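Local coordinates for protein sulfite reductase [ferredoxin] (Mycobacterium tuberculosis, PDB 1ZJ8) that reduces sulfite to sulfide with electrons from ferredoxin, using a siroheme and a [4Fe-4S] cluster, at residues R31-L34 and E38-K41; T129-D134 and W158-D163; V345-N350 and I397-L402; R523-T528 and G533-R538. One frame throughout, in Å; residues are numbered along the deposited sequence.

In the fold
The four contacts follow one another along the chain, each closing before the next opens, and none touches another. Contact 1 lies near the N-terminus, where a loop folds back on helix 36-40. Contacts 2 and 3 occupy the two ferredoxin-like half domains, each of which has its own antiparallel five-stranded sheet: contact 2 joins two helices, contact 3 an edge strand to a helix. Their centres are about 31 Å apart. Contact 4 belongs to the second 4Fe-4S domain, where strand 520-528 edges a mixed sheet; its centre is about 44 Å from that of contact 1. Contacts 2 to 4 sample how the repeated domains of a siroheme reductase are tied locally, away from the cofactors.

Contact 1 of 4, residues R31-L34 and E38-K41; sequences REPL and EELK
Lys41 NZ is held by three carboxylates, and the one from its own segment belongs to Glu38, whose CB lies 4.0 Å from Pro33 CA. NZ stands 2.8 Å from Glu38 OE2, approaching from above the carboxylate plane (39° out of it), while Asp174 and Asp214 complete the salt bridges. With CG anti to its carbonyl carbon (chi1 -82°) and a bend at chi2, Glu38 starts out toward Pro33 and then carries its acid away to the lysine. One residue thus serves both a packing face and a charge cluster. The three acids would probably favour the charged lysine and also offset the nearby Arg294.

The fold here is a short loop reversing onto helix 36-40, and Pro33 makes most of the contact with the helix. Its CB sits 3.7 Å from Glu39 CB and CA, and its CG reaches Glu39 CG at 4.0 Å. Glu39 runs extended past CG; its CB and CG lie against Pro33 CB and CG, and OE1 stays about as near, 4.2 Å from Pro33 CG. No hydrogen bond joins the segments. The nearest CA atoms, those of Pro33 and Glu38, are 4.9 Å apart; Pro33 also touches Lys42, whose NZ bonds to Arg31 O.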
loop_
_atom_site.group_PDB
_atom_site.type_symbol
_atom_site.label_atom_id
_atom_site.label_comp_id
_atom_site.label_asym_id
_atom_site.label_seq_id
_atom_site.Cartn_x
_atom_site.Cartn_y
_atom_site.Cartn_z
ATOM N N ARG A 31 0.894 -21.201 -23.676
ATOM C CA ARG A 31 -0.187 -21.041 -22.717
ATOM C C ARG A 31 -0.226 -22.136 -21.639
ATOM O O ARG A 31 -1.252 -22.315 -20.958
ATOM C CB ARG A 31 -1.503 -20.982 -23.501
ATOM C CG ARG A 31 -2.708 -20.637 -22.664
ATOM C CD ARG A 31 -3.640 -19.681 -23.365
ATOM N NE ARG A 31 -4.851 -19.501 -22.559
ATOM C CZ ARG A 31 -5.571 -18.384 -22.477
ATOM N NH1 ARG A 31 -5.220 -17.281 -23.143
ATOM N NH2 ARG A 31 -6.657 -18.372 -21.704
ATOM N N GLU A 32 0.892 -22.842 -21.461
ATOM C CA GLU A 32 0.943 -23.966 -20.512
ATOM C C GLU A 32 1.532 -23.609 -19.142
ATOM O O GLU A 32 2.456 -22.796 -19.059
ATOM C CB GLU A 32 1.691 -25.158 -21.132
ATOM C CG GLU A 32 0.848 -25.923 -22.150
ATOM C CD GLU A 32 -0.445 -26.498 -21.549
ATOM O OE1 GLU A 32 -1.237 -25.741 -20.937
ATOM O OE2 GLU A 32 -0.679 -27.718 -21.694
ATOM N N PRO A 33 1.007 -24.227 -18.058
ATOM C CA PRO A 33 1.503 -23.925 -16.709
ATOM C C PRO A 33 2.984 -24.225 -16.538
ATOM O O PRO A 33 3.403 -25.344 -16.793
ATOM C CB PRO A 33 0.675 -24.853 -15.798
ATOM C CG PRO A 33 0.096 -25.891 -16.690
ATOM C CD PRO A 33 -0.067 -25.241 -18.032
ATOM N N LEU A 34 3.762 -23.231 -16.118
ATOM C CA LEU A 34 5.184 -23.412 -15.848
ATOM C C LEU A 34 5.496 -23.290 -14.346
ATOM O O LEU A 34 6.664 -23.204 -13.951
ATOM C CB LEU A 34 6.004 -22.378 -16.635
ATOM C CG LEU A 34 5.767 -22.241 -18.148
ATOM C CD1 LEU A 34 6.844 -21.365 -18.808
ATOM C CD2 LEU A 34 5.708 -23.602 -18.825
ATOM N N GLU A 38 0.686 -21.100 -11.630
ATOM C CA GLU A 38 0.024 -21.093 -12.934
ATOM C C GLU A 38 -0.836 -22.344 -13.181
ATOM O O GLU A 38 -1.752 -22.309 -14.009
ATOM C CB GLU A 38 1.051 -20.937 -14.073
ATOM C CG GLU A 38 1.492 -19.503 -14.338
ATOM C CD GLU A 38 0.313 -18.549 -14.479
ATOM O OE1 GLU A 38 -0.752 -18.984 -15.000
ATOM O OE2 GLU A 38 0.452 -17.372 -14.059
ATOM N N GLU A 39 -0.562 -23.432 -12.462
ATOM C CA GLU A 39 -1.300 -24.678 -12.674
ATOM C C GLU A 39 -2.605 -24.787 -11.885
ATOM O O GLU A 39 -3.575 -25.380 -12.367
ATOM C CB GLU A 39 -0.416 -25.879 -12.376
ATOM C CG GLU A 39 -0.891 -27.148 -13.046
ATOM C CD GLU A 39 0.061 -28.272 -12.786
ATOM O OE1 GLU A 39 1.163 -28.265 -13.400
ATOM O OE2 GLU A 39 -0.294 -29.136 -11.942
ATOM N N LEU A 40 -2.631 -24.239 -10.673
ATOM C CA LEU A 40 -3.861 -24.260 -9.868
ATOM C C LEU A 40 -4.920 -23.316 -10.441
ATOM O O LEU A 40 -6.119 -23.542 -10.279
ATOM C CB LEU A 40 -3.574 -23.961 -8.387
ATOM C CG LEU A 40 -2.998 -22.623 -7.928
ATOM C CD1 LEU A 40 -4.010 -21.484 -8.023
ATOM C CD2 LEU A 40 -2.510 -22.797 -6.495
ATOM N N LYS A 41 -4.463 -22.273 -11.134
ATOM C CA LYS A 41 -5.357 -21.329 -11.801
ATOM C C LYS A 41 -6.009 -21.953 -13.048
ATOM O O LYS A 41 -7.089 -21.517 -13.473
ATOM C CB LYS A 41 -4.606 -20.039 -12.162
ATOM C CG LYS A 41 -4.076 -19.264 -10.949
ATOM C CD LYS A 41 -3.552 -17.863 -11.322
ATOM C CE LYS A 41 -2.240 -17.896 -12.124
ATOM N NZ LYS A 41 -1.850 -16.550 -12.647
#

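Contact 2 of 4, residues T129-D134 and W158-D163; sequences TEFARD and WRRLDD
Glu130 and Arg160 meet with their side chains crossing at about a right angle, and their flat ends are turned 55° from each other, well short of the coplanar pairing of an ideal carboxylate and guanidinium. A single nitrogen does the work. Arg160 NH2 donates to Glu130 OE1 over 3.0 Å, reaching the oxygen on its syn side but tilted out of the carboxylate plane; Glu130 OE2 lies a little farther from the same NH2, at 3.2 Å. The acid arrives at the edge of the guanidinium, near its plane, because Glu130 reaches straight across: CG is anti to the backbone N (chi1 -154°) and the chain stays extended.

Phe131 fills the next place along the helix. Its ring stands almost perpendicular to the guanidinium, at 89°, with CZ 3.5 Å from Arg160 NH2, so the cation does not lie flat on the ring. Glu130 CD sits 3.9 Å above one face of that ring, offset toward its rim. The arginine, bent at chi2 and chi3, ends against an acid and an aromatic ring that themselves touch, and its NH2 has a second salt bridge, to Glu156 one turn back on its own helix.

Helix 118-131 ends here beside helix 154-162, with Arg160 resting on Thr123 and Ile127 and Leu161 on Leu124. In the chain, strands 135-138 and 144-149 come between the two helices. Helix 118-131 makes the crossover from strand 104-109 to strand 135-138 in the antiparallel sheet of this ferredoxin-like half domain, and strand 144-149 lies between those two.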
loop_
_atom_site.group_PDB
_atom_site.type_symbol
_atom_site.label_atom_id
_atom_site.label_comp_id
_atom_site.label_asym_id
_atom_site.label_seq_id
_atom_site.Cartn_x
_atom_site.Cartn_y
_atom_site.Cartn_z
ATOM N N THR A 129 -13.845 -5.853 16.583
ATOM C CA THR A 129 -13.996 -6.050 18.024
ATOM C C THR A 129 -14.498 -7.469 18.323
ATOM O O THR A 129 -14.056 -8.108 19.280
ATOM C CB THR A 129 -14.975 -4.990 18.650
ATOM O OG1 THR A 129 -14.638 -3.660 18.208
ATOM C CG2 THR A 129 -14.919 -5.030 20.165
ATOM N N GLU A 130 -15.375 -7.966 17.454
ATOM C CA GLU A 130 -16.084 -9.226 17.663
ATOM C C GLU A 130 -15.425 -10.432 17.030
ATOM O O GLU A 130 -15.476 -11.501 17.597
ATOM C CB GLU A 130 -17.502 -9.111 17.105
ATOM C CG GLU A 130 -18.517 -10.038 17.760
ATOM C CD GLU A 130 -19.745 -10.281 16.871
ATOM O OE1 GLU A 130 -20.639 -9.378 16.825
ATOM O OE2 GLU A 130 -19.800 -11.375 16.230
ATOM N N PHE A 131 -14.835 -10.280 15.853
ATOM C CA PHE A 131 -14.253 -11.425 15.142
ATOM C C PHE A 131 -12.747 -11.418 14.974
ATOM O O PHE A 131 -12.210 -12.427 14.528
ATOM C CB PHE A 131 -14.822 -11.529 13.729
ATOM C CG PHE A 131 -16.290 -11.790 13.672
ATOM C CD1 PHE A 131 -17.088 -11.066 12.801
ATOM C CD2 PHE A 131 -16.872 -12.776 14.473
ATOM C CE1 PHE A 131 -18.429 -11.302 12.737
ATOM C CE2 PHE A 131 -18.214 -13.032 14.411
ATOM C CZ PHE A 131 -19.001 -12.293 13.546
ATOM N N ALA A 132 -12.069 -10.307 15.271
ATOM C CA ALA A 132 -10.627 -10.198 14.982
ATOM C C ALA A 132 -9.782 -9.907 16.219
ATOM O O ALA A 132 -8.607 -9.569 16.098
ATOM C CB ALA A 132 -10.368 -9.139 13.882
ATOM N N ARG A 133 -10.367 -10.079 17.399
ATOM C CA ARG A 133 -9.713 -9.761 18.670
ATOM C C ARG A 133 -9.325 -8.286 18.746
ATOM O O ARG A 133 -8.364 -7.918 19.429
ATOM C CB ARG A 133 -8.511 -10.681 18.919
ATOM C CG ARG A 133 -8.837 -12.199 18.815
ATOM C CD ARG A 133 -7.713 -13.069 19.404
ATOM N NE ARG A 133 -7.693 -14.439 18.881
ATOM C CZ ARG A 133 -7.116 -15.489 19.489
ATOM N NH1 ARG A 133 -6.507 -15.367 20.673
ATOM N NH2 ARG A 133 -7.145 -16.688 18.911
ATOM N N ASP A 134 -10.122 -7.455 18.063
ATOM C CA ASP A 134 -9.982 -5.986 18.034
ATOM C C ASP A 134 -8.762 -5.509 17.223
ATOM O O ASP A 134 -8.386 -4.341 17.291
ATOM C CB ASP A 134 -9.986 -5.388 19.448
ATOM C CG ASP A 134 -10.774 -4.075 19.534
ATOM O OD1 ASP A 134 -11.886 -3.990 18.942
ATOM O OD2 ASP A 134 -10.296 -3.124 20.212
ATOM N N TRP A 158 -18.859 -11.340 5.490
ATOM C CA TRP A 158 -19.205 -10.947 4.108
ATOM C C TRP A 158 -20.597 -10.343 4.013
ATOM O O TRP A 158 -20.865 -9.444 3.216
ATOM C CB TRP A 158 -19.120 -12.148 3.165
ATOM C CG TRP A 158 -17.721 -12.455 2.672
ATOM C CD1 TRP A 158 -16.654 -11.584 2.582
ATOM C CD2 TRP A 158 -17.258 -13.701 2.144
ATOM N NE1 TRP A 158 -15.560 -12.224 2.055
ATOM C CE2 TRP A 158 -15.900 -13.524 1.776
ATOM C CE3 TRP A 158 -17.856 -14.950 1.946
ATOM C CZ2 TRP A 158 -15.133 -14.559 1.226
ATOM C CZ3 TRP A 158 -17.098 -15.969 1.405
ATOM C CH2 TRP A 158 -15.751 -15.771 1.052
ATOM N N ARG A 159 -21.471 -10.849 4.859
ATOM C CA ARG A 159 -22.842 -10.436 4.885
ATOM C C ARG A 159 -23.004 -9.029 5.510
ATOM O O ARG A 159 -23.737 -8.189 4.969
ATOM C CB ARG A 159 -23.626 -11.517 5.633
ATOM C CG ARG A 159 -25.021 -11.797 5.093
ATOM C CD ARG A 159 -26.088 -11.442 6.113
ATOM N NE ARG A 159 -25.776 -12.007 7.437
ATOM C CZ ARG A 159 -25.616 -11.305 8.570
ATOM N NH1 ARG A 159 -25.758 -9.968 8.593
ATOM N NH2 ARG A 159 -25.328 -11.955 9.706
ATOM N N ARG A 160 -22.310 -8.766 6.624
ATOM C CA ARG A 160 -22.310 -7.417 7.242
ATOM C C ARG A 160 -21.554 -6.386 6.393
ATOM O O ARG A 160 -21.948 -5.222 6.316
ATOM C CB ARG A 160 -21.679 -7.428 8.636
ATOM C CG ARG A 160 -22.291 -8.410 9.603
ATOM C CD ARG A 160 -22.209 -7.922 11.042
ATOM N NE ARG A 160 -21.926 -9.025 11.962
ATOM C CZ ARG A 160 -21.939 -8.941 13.296
ATOM N NH1 ARG A 160 -22.230 -7.800 13.913
ATOM N NH2 ARG A 160 -21.653 -10.010 14.026
ATOM N N LEU A 161 -20.448 -6.819 5.789
ATOM C CA LEU A 161 -19.661 -5.971 4.899
ATOM C C LEU A 161 -20.454 -5.556 3.678
ATOM O O LEU A 161 -20.446 -4.383 3.293
ATOM C CB LEU A 161 -18.444 -6.724 4.399
ATOM C CG LEU A 161 -17.344 -6.958 5.408
ATOM C CD1 LEU A 161 -16.280 -7.800 4.727
ATOM C CD2 LEU A 161 -16.767 -5.642 5.927
ATOM N N ASP A 162 -21.109 -6.538 3.054
ATOM C CA ASP A 162 -21.955 -6.290 1.889
ATOM C C ASP A 162 -23.131 -5.392 2.237
ATOM O O ASP A 162 -23.591 -4.642 1.390
ATOM C CB ASP A 162 -22.486 -7.606 1.310
ATOM C CG ASP A 162 -23.275 -7.404 0.022
ATOM O OD1 ASP A 162 -22.669 -6.967 -0.978
ATOM O OD2 ASP A 162 -24.500 -7.679 0.012
ATOM N N ASP A 163 -23.607 -5.457 3.480
ATOM C CA ASP A 163 -24.739 -4.645 3.905
ATOM C C ASP A 163 -24.373 -3.164 4.017
ATOM O O ASP A 163 -25.243 -2.331 4.282
ATOM C CB ASP A 163 -25.324 -5.172 5.227
ATOM C CG ASP A 163 -26.767 -4.693 5.473
ATOM O OD1 ASP A 163 -27.567 -4.669 4.501
ATOM O OD2 ASP A 163 -27.110 -4.337 6.633
#

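Contact 3 of 4, residues V345-N350 and I397-L402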
loop_
_atom_site.group_PDB
_atom_site.type_symbol
_atom_site.label_atom_id
_atom_site.label_comp_id
_atom_site.label_asym_id
_atom_site.label_seq_id
_atom_site.Cartn_x
_atom_site.Cartn_y
_atom_site.Cartn_z
ATOM N N VAL A 345 -5.336 20.005 9.205
ATOM C CA VAL A 345 -6.627 20.583 8.808
ATOM C C VAL A 345 -6.465 21.324 7.503
ATOM O O VAL A 345 -5.483 22.046 7.330
ATOM C CB VAL A 345 -7.178 21.574 9.860
ATOM C CG1 VAL A 345 -8.579 22.003 9.486
ATOM C CG2 VAL A 345 -7.178 20.970 11.235
ATOM N N GLN A 346 -7.417 21.150 6.587
ATOM C CA GLN A 346 -7.431 21.928 5.336
ATOM C C GLN A 346 -8.842 22.318 4.906
ATOM O O GLN A 346 -9.804 21.653 5.260
ATOM C CB GLN A 346 -6.674 21.218 4.206
ATOM C CG GLN A 346 -7.316 19.976 3.676
ATOM C CD GLN A 346 -6.588 19.442 2.469
ATOM O OE1 GLN A 346 -6.705 20.002 1.374
ATOM N NE2 GLN A 346 -5.835 18.350 2.647
ATOM N N ARG A 347 -8.930 23.412 4.152
ATOM C CA ARG A 347 -10.186 23.950 3.675
ATOM C C ARG A 347 -10.597 23.240 2.379
ATOM O O ARG A 347 -9.759 22.885 1.535
ATOM C CB ARG A 347 -10.053 25.459 3.446
ATOM C CG ARG A 347 -11.326 26.178 2.995
ATOM C CD ARG A 347 -12.429 26.211 4.058
ATOM N NE ARG A 347 -12.014 26.986 5.228
ATOM C CZ ARG A 347 -12.652 27.027 6.402
ATOM N NH1 ARG A 347 -13.781 26.358 6.604
ATOM N NH2 ARG A 347 -12.155 27.755 7.391
ATOM N N LEU A 348 -11.911 23.068 2.231
ATOM C CA LEU A 348 -12.488 22.285 1.157
ATOM C C LEU A 348 -13.376 23.120 0.247
ATOM O O LEU A 348 -13.907 24.157 0.668
ATOM C CB LEU A 348 -13.286 21.155 1.781
ATOM C CG LEU A 348 -12.415 20.266 2.663
ATOM C CD1 LEU A 348 -13.244 19.101 3.181
ATOM C CD2 LEU A 348 -11.223 19.765 1.891
ATOM N N LYS A 349 -13.520 22.655 -1.000
ATOM C CA LYS A 349 -14.455 23.248 -1.948
ATOM C C LYS A 349 -15.858 23.370 -1.345
ATOM O O LYS A 349 -16.556 24.296 -1.693
ATOM C CB LYS A 349 -14.494 22.433 -3.242
ATOM C CG LYS A 349 -13.244 22.532 -4.128
ATOM C CD LYS A 349 -13.136 21.335 -5.144
ATOM C CE LYS A 349 -14.226 21.366 -6.271
ATOM N NZ LYS A 349 -15.633 21.124 -5.794
ATOM N N ASN A 350 -16.267 22.420 -0.487
ATOM C CA ASN A 350 -17.493 22.516 0.340
ATOM C C ASN A 350 -17.621 23.857 1.054
ATOM O O ASN A 350 -18.717 24.335 1.347
ATOM C CB ASN A 350 -17.467 21.475 1.484
ATOM C CG ASN A 350 -17.922 20.114 1.061
ATOM O OD1 ASN A 350 -18.671 19.964 0.092
ATOM N ND2 ASN A 350 -17.486 19.097 1.793
ATOM N N ILE A 397 -16.193 18.630 8.004
ATOM C CA ILE A 397 -16.190 19.150 9.370
ATOM C C ILE A 397 -16.419 20.671 9.295
ATOM O O ILE A 397 -15.547 21.410 8.799
ATOM C CB ILE A 397 -14.826 18.864 10.136
ATOM C CG1 ILE A 397 -14.410 17.393 10.054
ATOM C CG2 ILE A 397 -14.912 19.265 11.602
ATOM C CD1 ILE A 397 -15.505 16.394 10.392
ATOM N N PRO A 398 -17.582 21.151 9.775
ATOM C CA PRO A 398 -17.770 22.598 9.857
ATOM C C PRO A 398 -16.926 23.253 10.962
ATOM O O PRO A 398 -16.581 22.603 11.951
ATOM C CB PRO A 398 -19.267 22.755 10.138
ATOM C CG PRO A 398 -19.665 21.496 10.798
ATOM C CD PRO A 398 -18.766 20.412 10.244
ATOM N N ASP A 399 -16.602 24.533 10.768
ATOM C CA ASP A 399 -15.746 25.281 11.685
ATOM C C ASP A 399 -16.193 25.230 13.143
ATOM O O ASP A 399 -15.367 25.075 14.042
ATOM C CB ASP A 399 -15.633 26.750 11.250
ATOM C CG ASP A 399 -14.689 26.944 10.084
ATOM O OD1 ASP A 399 -13.870 26.056 9.844
ATOM O OD2 ASP A 399 -14.756 27.988 9.407
ATOM N N ALA A 400 -17.488 25.379 13.385
ATOM C CA ALA A 400 -18.016 25.353 14.750
ATOM C C ALA A 400 -17.622 24.086 15.544
ATOM O O ALA A 400 -17.378 24.136 16.750
ATOM C CB ALA A 400 -19.530 25.480 14.705
ATOM N N LEU A 401 -17.566 22.959 14.849
ATOM C CA LEU A 401 -17.438 21.658 15.468
ATOM C C LEU A 401 -16.019 21.134 15.396
ATOM O O LEU A 401 -15.720 20.047 15.908
ATOM C CB LEU A 401 -18.391 20.695 14.742
ATOM C CG LEU A 401 -19.868 21.124 14.801
ATOM C CD1 LEU A 401 -20.747 20.317 13.873
ATOM C CD2 LEU A 401 -20.381 21.043 16.243
ATOM N N LEU A 402 -15.148 21.894 14.743
ATOM C CA LEU A 402 -13.796 21.421 14.452
ATOM C C LEU A 402 -13.042 21.090 15.713
ATOM O O LEU A 402 -12.590 19.976 15.887
ATOM C CB LEU A 402 -13.003 22.464 13.659
ATOM C CG LEU A 402 -11.627 22.085 13.091
ATOM C CD1 LEU A 402 -11.728 20.850 12.225
ATOM C CD2 LEU A 402 -11.064 23.226 12.259
#
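Arg347 takes hold of Asp399 end-on, one terminal nitrogen to each carboxylate oxygen. NH1 lies 3.3 Å from Asp399 OD1 and NH2 3.3 Å from OD2; the crossed pairs are weak. OD2 receives NH2 through its syn lone pair, whereas NH1 meets OD1 on the syn side but out of plane. Although Asp399 CG sits at the guanidinium edge and in its plane, the carboxylate is turned 79° to that plane, so this is not the flat two-bond pairing. A fold in the arginine at chi2 and chi3 (67° and 64°) brings its end round to the acid. Beside the ion pair, the second touch is apolar: Val345 CG1 is 3.9 Å from Leu402 CD2.

These residues span an edge of the second ferredoxin-like half domain. Strand 344-347 lies at one edge of its antiparallel sheet, strand 353-357 is its neighbour, and strand 392-397 follows, leading into helix 399-411. The contact thus passes across strand 353-357 to join edge strand and helix.

Asn353 of that intervening strand is the second shell. Its ND2 bonds to Asp399 OD1 and to Ile397 O, and Val345 and Arg347 both rest on Asn353. The stronger partner of Arg347 NH1 is Gly351 O, in the connection between the strands, which probably helps to position the guanidinium; Leu402 in turn rests on Val355.

Contact 4 of 4, residues R523-T528 and G533-R538; sequences RQHKVT and GDYIDR
Tyr535 CE1 comes to the edge of the His525 ring, near its plane, 3.4 Å from NE2. NE2 and Val527 CG2 both approach the tyrosine ring obliquely. The two rings are inclined by 53° with centroids 5.6 Å apart, an intermediate geometry that is neither a stack nor a T. Within the helix, Tyr535 CA lies over one face of the Arg538 guanidinium, offset toward the rim.

Val527 completes the set from the strand. Its CG2 rests 3.8 Å from Tyr535 CD1 and its CG1 4.1 Å from Tyr535 CB, the two side chains crossing at about a right angle. Tyr535 reaches over because CG is anti to its backbone N (chi1 170°), which sends the ring out from helix 532-545 toward His525 and Val527. Strand 520-528 lies at one edge of a mixed sheet in the second 4Fe-4S domain of the family, and the helix follows it directly, folding back onto the sheet so that the tyrosine also packs on Val506 and Leu508 of the adjoining strand 500-508.

No hydrogen bond crosses between the segments. The hydroxyl of Tyr535 finds its partner in Leu565 O near the C-terminus, and His525 touches Arg566. With Arg538 NH2 6.3 Å from His525 NE2, a positive charge on the histidine would probably be slightly disfavoured, and the contact itself rests on ring and methyl packing.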
loop_
_atom_site.group_PDB
_atom_site.type_symbol
_atom_site.label_atom_id
_atom_site.label_comp_id
_atom_site.label_asym_id
_atom_site.label_seq_id
_atom_site.Cartn_x
_atom_site.Cartn_y
_atom_site.Cartn_z
ATOM N N ARG A 523 27.685 -0.220 2.706
ATOM C CA ARG A 523 28.621 -1.298 2.360
ATOM C C ARG A 523 28.612 -2.475 3.339
ATOM O O ARG A 523 28.031 -3.525 3.051
ATOM C CB ARG A 523 30.042 -0.697 2.230
ATOM C CG ARG A 523 31.234 -1.709 2.208
ATOM C CD ARG A 523 32.563 -1.052 1.758
ATOM N NE ARG A 523 32.607 0.385 2.076
ATOM C CZ ARG A 523 33.386 1.291 1.473
ATOM N NH1 ARG A 523 34.246 0.950 0.508
ATOM N NH2 ARG A 523 33.312 2.562 1.859
ATOM N N GLN A 524 29.282 -2.293 4.475
ATOM C CA GLN A 524 29.325 -3.289 5.548
ATOM C C GLN A 524 28.513 -2.632 6.651
ATOM O O GLN A 524 29.063 -1.907 7.493
ATOM C CB GLN A 524 30.768 -3.603 6.018
ATOM C CG GLN A 524 30.855 -4.491 7.302
ATOM C CD GLN A 524 32.150 -4.300 8.127
ATOM O OE1 GLN A 524 33.257 -4.257 7.576
ATOM N NE2 GLN A 524 32.004 -4.217 9.457
ATOM N N HIS A 525 27.197 -2.856 6.596
ATOM C CA HIS A 525 26.245 -2.192 7.482
ATOM C C HIS A 525 25.079 -3.094 7.873
ATOM O O HIS A 525 24.340 -3.598 7.023
ATOM C CB HIS A 525 25.715 -0.933 6.795
ATOM C CG HIS A 525 25.287 0.143 7.739
ATOM N ND1 HIS A 525 25.638 0.150 9.073
ATOM C CD2 HIS A 525 24.573 1.276 7.531
ATOM C CE1 HIS A 525 25.139 1.228 9.653
ATOM N NE2 HIS A 525 24.489 1.928 8.737
ATOM N N LYS A 526 24.944 -3.310 9.175
ATOM C CA LYS A 526 23.799 -3.993 9.741
ATOM C C LYS A 526 23.405 -3.187 10.977
ATOM O O LYS A 526 24.273 -2.758 11.735
ATOM C CB LYS A 526 24.150 -5.447 10.114
ATOM C CG LYS A 526 24.407 -6.407 8.917
ATOM C CD LYS A 526 25.269 -7.629 9.355
ATOM C CE LYS A 526 25.307 -8.764 8.308
ATOM N NZ LYS A 526 25.645 -10.121 8.870
ATOM N N VAL A 527 22.107 -2.950 11.152
ATOM C CA VAL A 527 21.589 -2.274 12.350
ATOM C C VAL A 527 20.649 -3.237 13.062
ATOM O O VAL A 527 19.649 -3.676 12.486
ATOM C CB VAL A 527 20.830 -0.956 12.017
ATOM C CG1 VAL A 527 20.194 -0.369 13.277
ATOM C CG2 VAL A 527 21.764 0.065 11.377
ATOM N N THR A 528 20.977 -3.586 14.300
ATOM C CA THR A 528 20.137 -4.497 15.053
ATOM C C THR A 528 18.871 -3.796 15.491
ATOM O O THR A 528 18.857 -2.583 15.705
ATOM C CB THR A 528 20.846 -5.006 16.286
ATOM O OG1 THR A 528 21.638 -3.946 16.834
ATOM C CG2 THR A 528 21.736 -6.193 15.931
ATOM N N GLY A 533 16.772 3.179 17.237
ATOM C CA GLY A 533 16.684 4.511 17.836
ATOM C C GLY A 533 18.035 5.164 17.974
ATOM O O GLY A 533 18.188 6.357 17.713
ATOM N N ASP A 534 19.024 4.386 18.393
ATOM C CA ASP A 534 20.398 4.874 18.477
ATOM C C ASP A 534 20.881 5.357 17.121
ATOM O O ASP A 534 21.410 6.457 16.987
ATOM C CB ASP A 534 21.347 3.761 18.938
ATOM C CG ASP A 534 21.083 3.295 20.357
ATOM O OD1 ASP A 534 21.011 4.137 21.267
ATOM O OD2 ASP A 534 20.987 2.072 20.571
ATOM N N TYR A 535 20.701 4.513 16.118
ATOM C CA TYR A 535 21.170 4.812 14.773
ATOM C C TYR A 535 20.517 6.060 14.170
ATOM O O TYR A 535 21.206 6.937 13.654
ATOM C CB TYR A 535 20.925 3.619 13.849
ATOM C CG TYR A 535 21.165 3.973 12.414
ATOM C CD1 TYR A 535 22.417 3.823 11.848
ATOM C CD2 TYR A 535 20.154 4.511 11.641
ATOM C CE1 TYR A 535 22.645 4.177 10.549
ATOM C CE2 TYR A 535 20.368 4.866 10.343
ATOM C CZ TYR A 535 21.611 4.695 9.796
ATOM O OH TYR A 535 21.830 5.050 8.481
ATOM N N ILE A 536 19.187 6.111 14.217
ATOM C CA ILE A 536 18.438 7.262 13.710
ATOM C C ILE A 536 18.916 8.552 14.383
ATOM O O ILE A 536 19.148 9.559 13.718
ATOM C CB ILE A 536 16.911 7.150 13.986
ATOM C CG1 ILE A 536 16.278 5.955 13.288
ATOM C CG2 ILE A 536 16.187 8.415 13.525
ATOM C CD1 ILE A 536 16.429 5.996 11.840
ATOM N N ASP A 537 19.030 8.509 15.709
ATOM C CA ASP A 537 19.516 9.636 16.488
ATOM C C ASP A 537 20.895 10.067 16.002
ATOM O O ASP A 537 21.105 11.243 15.690
ATOM C CB ASP A 537 19.571 9.253 17.969
ATOM C CG ASP A 537 20.161 10.355 18.854
ATOM O OD1 ASP A 537 19.390 11.046 19.553
ATOM O OD2 ASP A 537 21.400 10.518 18.873
ATOM N N ARG A 538 21.824 9.109 15.935
ATOM C CA ARG A 538 23.185 9.371 15.477
ATOM C C ARG A 538 23.139 10.092 14.136
ATOM O O ARG A 538 23.628 11.212 14.024
ATOM C CB ARG A 538 23.956 8.052 15.370
ATOM C CG ARG A 538 25.427 8.161 15.001
ATOM C CD ARG A 538 26.181 6.878 15.395
ATOM N NE ARG A 538 25.637 5.647 14.801
ATOM C CZ ARG A 538 25.044 4.635 15.460
ATOM N NH1 ARG A 538 24.841 4.652 16.779
ATOM N NH2 ARG A 538 24.616 3.578 14.773
#